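Local coordinates for putative TetR transcriptional regulator (Rhodococcus sp., PDB 2I10), which probably binds DNA through a helix-turn-helix motif and regulates transcription, as is usual for members of the TetR family, at residues L58-L63 against C68-Q73. Residues are numbered along the deposited sequence; the frame is centred on the assembly and turned at random.
Sequences LFEKTL and CERTLQ
A salt bridge between Glu60 and Arg70, made through one oxygen and one nitrogen and backed by the Leu63 side chain, joins helix 55-66 to the residue at the N-cap position of helix 71-78. It illustrates how one arginine can span the turn between consecutive helices. Arg70 NH2 lies 2.9 Å from Glu60 OE1, with a nearly straight N-H...O angle of 164°. The oxygen is met nearly along its C-O axis and lies close to the guanidinium plane; carboxylate and guanidinium are almost coplanar, 12° apart. Instead of a second direct bond, a water sits at the same guanidinium edge, donating to Glu60 OE1 at 2.7 Å and accepting from Arg70 NH1 at 2.9 Å. Arg70 NH2 also makes a weak hydrogen bond to the backbone Glu60 O, at 3.2 Å. Leu63 closes one face: its CB rests over the centre of the guanidinium, 3.6 Å from Arg70 CZ, while CD1 leans on NH1. The bend of Glu60 at chi2 (-67°) turns its carboxylate forward, toward the C-terminal end of helix 55-66, where the guanidinium edge lies. Two further salt bridges, Arg70 NE to Asp64 and Glu60 OE2 to Arg56, extend the pair into a charged network that probably restrains both groups. Just before Arg70, Cys68 is tied by a disulfide to Cys107, and Glu69 packs on helix 121-148. Helix 55-66 meanwhile packs Leu58 and Thr62 against helix 15-27 of the DNA-binding region. The arrangement thus belongs to the junction characteristic of TetR-family regulators, where the helix following the helix-turn-helix unit leads into the all-helical C-terminal domain.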
loop_
_atom_site.group_PDB
_atom_site.type_symbol
_atom_site.label_atom_id
_atom_site.label_comp_id
_atom_site.label_asym_id
_atom_site.label_seq_id
_atom_site.Cartn_x
_atom_site.Cartn_y
_atom_site.Cartn_z
ATOM N N LEU B 58 -2.181 16.476 19.544
ATOM C CA LEU B 58 -1.938 15.031 19.483
ATOM C C LEU B 58 -2.452 14.435 18.150
ATOM O O LEU B 58 -1.809 13.615 17.539
ATOM C CB LEU B 58 -2.554 14.313 20.674
ATOM C CG LEU B 58 -2.689 12.788 20.666
ATOM C CD1 LEU B 58 -1.295 12.104 20.414
ATOM C CD2 LEU B 58 -3.324 12.280 21.983
ATOM N N PHE B 59 -3.610 14.873 17.716
ATOM C CA PHE B 59 -4.178 14.388 16.448
ATOM C C PHE B 59 -3.308 14.775 15.251
ATOM O O PHE B 59 -3.071 13.949 14.364
ATOM C CB PHE B 59 -5.632 14.878 16.318
ATOM C CG PHE B 59 -6.303 14.508 15.009
ATOM C CD1 PHE B 59 -6.792 13.200 14.795
ATOM C CD2 PHE B 59 -6.491 15.466 14.007
ATOM C CE1 PHE B 59 -7.436 12.853 13.611
ATOM C CE2 PHE B 59 -7.152 15.124 12.807
ATOM C CZ PHE B 59 -7.614 13.817 12.606
ATOM N N GLU B 60 -2.799 16.010 15.229
ATOM C CA GLU B 60 -1.922 16.446 14.135
ATOM C C GLU B 60 -0.601 15.677 14.152
ATOM O O GLU B 60 -0.062 15.380 13.101
ATOM C CB GLU B 60 -1.649 17.973 14.197
ATOM C CG GLU B 60 -2.933 18.890 14.197
ATOM C CD GLU B 60 -3.738 18.865 12.892
ATOM O OE1 GLU B 60 -3.188 18.432 11.873
ATOM O OE2 GLU B 60 -4.914 19.318 12.874
ATOM N N LYS B 61 -0.088 15.338 15.339
ATOM C CA LYS B 61 1.160 14.532 15.445
ATOM C C LYS B 61 0.933 13.095 14.921
ATOM O O LYS B 61 1.822 12.481 14.322
ATOM C CB LYS B 61 1.673 14.448 16.912
ATOM C CG LYS B 61 2.122 15.764 17.568
ATOM C CD LYS B 61 2.242 15.624 19.168
ATOM C CE LYS B 61 2.163 16.948 19.937
ATOM N NZ LYS B 61 3.149 18.005 19.454
ATOM N N THR B 62 -0.253 12.566 15.192
ATOM C CA THR B 62 -0.626 11.224 14.749
ATOM C C THR B 62 -0.677 11.222 13.189
ATOM O O THR B 62 -0.142 10.319 12.565
ATOM C CB THR B 62 -1.964 10.766 15.385
ATOM O OG1 THR B 62 -1.798 10.658 16.804
ATOM C CG2 THR B 62 -2.355 9.381 14.910
ATOM N N LEU B 63 -1.253 12.260 12.585
ATOM C CA LEU B 63 -1.305 12.377 11.132
ATOM C C LEU B 63 0.064 12.550 10.531
ATOM O O LEU B 63 0.296 12.048 9.424
ATOM C CB LEU B 63 -2.240 13.500 10.682
ATOM C CG LEU B 63 -3.731 13.472 11.045
ATOM C CD1 LEU B 63 -4.440 14.720 10.447
ATOM C CD2 LEU B 63 -4.432 12.174 10.551
ATOM N N CYS B 68 0.307 9.330 4.464
ATOM C CA CYS B 68 1.166 9.489 3.265
ATOM C C CYS B 68 1.087 10.939 2.736
ATOM O O CYS B 68 2.103 11.585 2.469
ATOM C CB CYS B 68 0.806 8.443 2.142
ATOM S SG CYS B 68 1.440 6.644 2.446
ATOM N N GLU B 69 -0.136 11.444 2.637
ATOM C CA GLU B 69 -0.450 12.688 1.914
ATOM C C GLU B 69 -0.294 13.994 2.706
ATOM O O GLU B 69 -0.923 14.998 2.346
ATOM C CB GLU B 69 -1.882 12.624 1.383
ATOM C CG GLU B 69 -2.208 11.341 0.643
ATOM C CD GLU B 69 -2.746 10.209 1.530
ATOM O OE1 GLU B 69 -2.585 10.222 2.770
ATOM O OE2 GLU B 69 -3.339 9.293 0.951
ATOM N N ARG B 70 0.516 13.984 3.766
ATOM C CA ARG B 70 0.715 15.157 4.635
ATOM C C ARG B 70 1.065 16.452 3.891
ATOM O O ARG B 70 2.098 16.509 3.225
ATOM C CB ARG B 70 1.800 14.833 5.685
ATOM C CG ARG B 70 1.559 15.535 7.005
ATOM C CD ARG B 70 0.203 15.187 7.594
ATOM N NE ARG B 70 0.039 15.806 8.895
ATOM C CZ ARG B 70 -0.958 16.599 9.305
ATOM N NH1 ARG B 70 -1.994 16.896 8.545
ATOM N NH2 ARG B 70 -0.938 17.065 10.551
ATOM N N THR B 71 0.219 17.489 4.055
ATOM C CA THR B 71 0.304 18.736 3.294
ATOM C C THR B 71 1.646 19.465 3.311
ATOM O O THR B 71 2.165 19.842 2.252
ATOM C CB THR B 71 -0.909 19.748 3.558
ATOM O OG1 THR B 71 -0.615 20.978 2.923
ATOM C CG2 THR B 71 -1.122 20.059 4.994
ATOM N N LEU B 72 2.202 19.656 4.503
ATOM C CA LEU B 72 3.423 20.451 4.684
ATOM C C LEU B 72 4.616 19.792 3.992
ATOM O O LEU B 72 5.403 20.464 3.330
ATOM C CB LEU B 72 3.702 20.711 6.183
ATOM C CG LEU B 72 5.124 21.152 6.627
ATOM C CD1 LEU B 72 5.550 22.488 6.033
ATOM C CD2 LEU B 72 5.318 21.184 8.144
ATOM N N GLN B 73 4.725 18.468 4.103
ATOM C CA GLN B 73 5.837 17.775 3.489
ATOM C C GLN B 73 5.683 17.716 1.981
ATOM O O GLN B 73 6.654 17.846 1.283
ATOM C CB GLN B 73 6.016 16.388 4.086
ATOM C CG GLN B 73 6.684 16.409 5.460
ATOM C CD GLN B 73 5.810 17.084 6.526
ATOM O OE1 GLN B 73 4.578 16.879 6.592
ATOM N NE2 GLN B 73 6.453 17.927 7.359
HETATM O O HOH W 1 -4.283 18.462 9.458
#